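Local structure of glutathione-specific gamma-glutamylcyclotransferase (Saccharomyces cerevisiae S288c, 5HWK) at residues Y13-Y18 and V113-G118. The protein cleaves glutathione into 5-oxo-L-proline and the dipeptide Cys-Gly, acting on no other gamma-glutamyl peptide. Sequence-based numbering, arbitrary orientation.
Sequences YGSLIY and VREQNG. With BEZ (benzoic acid), chain C; PO4 (phosphate ion), chain D.
A single hydroxyl bridges Arg-114 and Glu-115: Ser-15 OG donates to Glu-115 OE1 at 2.7 Å while accepting from Arg-114 NH1 at 3.0 Å. The first bond uses the syn lone pair of OE1; the second is nearly in the guanidinium plane, 5° out of it. With chi1 at 63°, Ser-15 holds OG between its backbone N and carbonyl carbon, facing residues 113-118. A water accepting from Ser-15 N and donating to Glu-115 OE1 makes a second link to the carboxyl group. Leu-16 lays CD2 over the centre of one guanidinium face, 3.4 Å from Arg-114 CZ. Here the YGSL turn after strand 8-12, whose first three residues probably belong to the glutathione-binding site, meets the loop carrying Glu-115, the probable proton acceptor of this gamma-glutamylcyclotransferase fold. Benzoic acid sits in the pocket between them: its O1 accepts hydrogen bonds from Gly-14 N and Leu-16 N, O2 one from Tyr-13 N at 2.9 Å, and its ring carbon C5 comes within 3.4 Å of Glu-115 OE1. Since Arg-114 also reaches the carbonyls of Lys-19 and Tyr-110, a leucine in its place would probably leave Ser-15 OG and both carbonyls without these donors, and Glu-115 less firmly positioned.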
loop_
_atom_site.group_PDB
_atom_site.type_symbol
_atom_site.label_atom_id
_atom_site.label_comp_id
_atom_site.label_asym_id
_atom_site.label_seq_id
_atom_site.Cartn_x
_atom_site.Cartn_y
_atom_site.Cartn_z
ATOM N N TYR A 13 1.083 1.967 -3.131
ATOM C CA TYR A 13 1.184 1.958 -1.677
ATOM C C TYR A 13 2.533 1.425 -1.220
ATOM O O TYR A 13 2.808 1.425 -0.019
ATOM C CB TYR A 13 0.033 1.161 -1.019
ATOM C CG TYR A 13 0.039 -0.265 -1.429
ATOM C CD1 TYR A 13 0.761 -1.201 -0.712
ATOM C CD2 TYR A 13 -0.694 -0.700 -2.510
ATOM C CE1 TYR A 13 0.800 -2.491 -1.080
ATOM C CE2 TYR A 13 -0.694 -2.034 -2.871
ATOM C CZ TYR A 13 0.058 -2.943 -2.139
ATOM O OH TYR A 13 0.060 -4.270 -2.491
ATOM N N GLY A 14 3.366 0.955 -2.143
ATOM C CA GLY A 14 4.678 0.384 -1.833
ATOM C C GLY A 14 5.688 0.995 -2.769
ATOM O O GLY A 14 5.777 2.232 -2.828
ATOM N N SER A 15 6.452 0.169 -3.489
ATOM C CA SER A 15 7.516 0.702 -4.321
ATOM C C SER A 15 7.019 1.552 -5.462
ATOM O O SER A 15 7.819 2.302 -5.996
ATOM C CB SER A 15 8.444 -0.395 -4.860
ATOM O OG SER A 15 7.757 -1.286 -5.713
ATOM N N LEU A 16 5.744 1.450 -5.883
ATOM C CA LEU A 16 5.317 2.355 -6.956
ATOM C C LEU A 16 5.309 3.795 -6.496
ATOM O O LEU A 16 5.277 4.690 -7.346
ATOM C CB LEU A 16 3.910 1.990 -7.458
ATOM C CG LEU A 16 3.823 0.715 -8.296
ATOM C CD1 LEU A 16 2.329 0.237 -8.400
ATOM C CD2 LEU A 16 4.434 0.909 -9.680
ATOM N N ILE A 17 5.306 4.060 -5.180
ATOM C CA ILE A 17 5.352 5.445 -4.711
ATOM C C ILE A 17 6.644 6.118 -5.144
ATOM O O ILE A 17 6.649 7.247 -5.645
ATOM C CB ILE A 17 5.196 5.511 -3.181
ATOM C CG1 ILE A 17 3.807 5.055 -2.775
ATOM C CG2 ILE A 17 5.407 6.946 -2.734
ATOM C CD1 ILE A 17 3.608 4.960 -1.241
ATOM N N TYR A 18 7.771 5.454 -4.927
ATOM C CA TYR A 18 9.058 6.086 -5.171
ATOM C C TYR A 18 9.771 5.575 -6.406
ATOM O O TYR A 18 10.787 6.180 -6.803
ATOM C CB TYR A 18 9.977 5.962 -3.962
ATOM C CG TYR A 18 10.168 4.536 -3.515
ATOM C CD1 TYR A 18 11.056 3.680 -4.183
ATOM C CD2 TYR A 18 9.444 4.034 -2.456
ATOM C CE1 TYR A 18 11.249 2.378 -3.776
ATOM C CE2 TYR A 18 9.646 2.718 -2.035
ATOM C CZ TYR A 18 10.529 1.912 -2.724
ATOM O OH TYR A 18 10.713 0.614 -2.352
ATOM N N VAL A 113 9.432 -5.546 -12.790
ATOM C CA VAL A 113 10.646 -4.902 -12.302
ATOM C C VAL A 113 10.640 -4.720 -10.793
ATOM O O VAL A 113 11.484 -3.964 -10.257
ATOM C CB VAL A 113 10.893 -3.549 -12.981
ATOM C CG1 VAL A 113 11.137 -3.732 -14.477
ATOM C CG2 VAL A 113 9.716 -2.593 -12.672
ATOM N N ARG A 114 9.723 -5.365 -10.084
ATOM C CA ARG A 114 9.632 -5.144 -8.643
ATOM C C ARG A 114 9.091 -6.396 -7.959
ATOM O O ARG A 114 9.138 -7.497 -8.511
ATOM C CB ARG A 114 8.826 -3.879 -8.328
ATOM C CG ARG A 114 7.419 -3.936 -8.843
ATOM C CD ARG A 114 6.744 -2.565 -8.724
ATOM N NE ARG A 114 7.088 -1.658 -9.821
ATOM C CZ ARG A 114 7.574 -0.431 -9.659
ATOM N NH1 ARG A 114 7.815 0.039 -8.437
ATOM N NH2 ARG A 114 7.798 0.333 -10.733
ATOM N N GLU A 115 8.634 -6.233 -6.720
ATOM C CA GLU A 115 8.080 -7.347 -5.970
ATOM C C GLU A 115 6.870 -7.864 -6.745
ATOM O O GLU A 115 6.063 -7.075 -7.267
ATOM C CB GLU A 115 7.613 -6.806 -4.619
ATOM C CG GLU A 115 8.718 -5.980 -3.886
ATOM C CD GLU A 115 8.916 -4.532 -4.401
ATOM O OE1 GLU A 115 7.991 -3.805 -4.869
ATOM O OE2 GLU A 115 10.050 -4.043 -4.329
ATOM N N GLN A 116 6.757 -9.190 -6.859
ATOM C CA GLN A 116 5.824 -9.726 -7.846
ATOM C C GLN A 116 5.185 -11.043 -7.417
ATOM O O GLN A 116 4.021 -11.305 -7.763
ATOM C CB GLN A 116 6.556 -9.931 -9.187
ATOM C CG GLN A 116 5.646 -10.381 -10.313
ATOM C CD GLN A 116 6.287 -10.228 -11.692
ATOM O OE1 GLN A 116 7.497 -10.445 -11.855
ATOM N NE2 GLN A 116 5.478 -9.828 -12.689
ATOM N N ASN A 117 5.907 -11.930 -6.713
ATOM C CA ASN A 117 5.333 -13.249 -6.422
ATOM C C ASN A 117 4.094 -13.101 -5.557
ATOM O O ASN A 117 4.112 -12.437 -4.515
ATOM C CB ASN A 117 6.357 -14.108 -5.665
ATOM C CG ASN A 117 7.445 -14.598 -6.550
ATOM O OD1 ASN A 117 7.187 -15.083 -7.644
ATOM N ND2 ASN A 117 8.691 -14.487 -6.084
ATOM N N GLY A 118 3.005 -13.724 -5.995
ATOM C CA GLY A 118 1.779 -13.779 -5.225
ATOM C C GLY A 118 0.903 -12.540 -5.326
ATOM O O GLY A 118 -0.193 -12.523 -4.747
HETATM C C BEZ C . 2.571 -0.694 -4.978
HETATM O O1 BEZ C . 3.359 0.192 -4.790
HETATM O O2 BEZ C . 1.375 -0.408 -4.847
HETATM C C1 BEZ C . 3.021 -2.091 -5.264
HETATM C C2 BEZ C . 2.071 -3.094 -5.221
HETATM C C3 BEZ C . 2.455 -4.426 -5.416
HETATM C C4 BEZ C . 3.765 -4.738 -5.738
HETATM C C5 BEZ C . 4.695 -3.714 -5.821
HETATM C C6 BEZ C . 4.357 -2.386 -5.580
HETATM P P PO4 D . 9.151 -11.228 -4.584
HETATM O O1 PO4 D . 8.988 -12.624 -3.992
HETATM O O2 PO4 D . 8.614 -11.185 -5.998
HETATM O O3 PO4 D . 10.602 -10.746 -4.437
HETATM O O4 PO4 D . 8.287 -10.256 -3.708
HETATM O O HOH W 1 6.321 -2.822 -2.964
#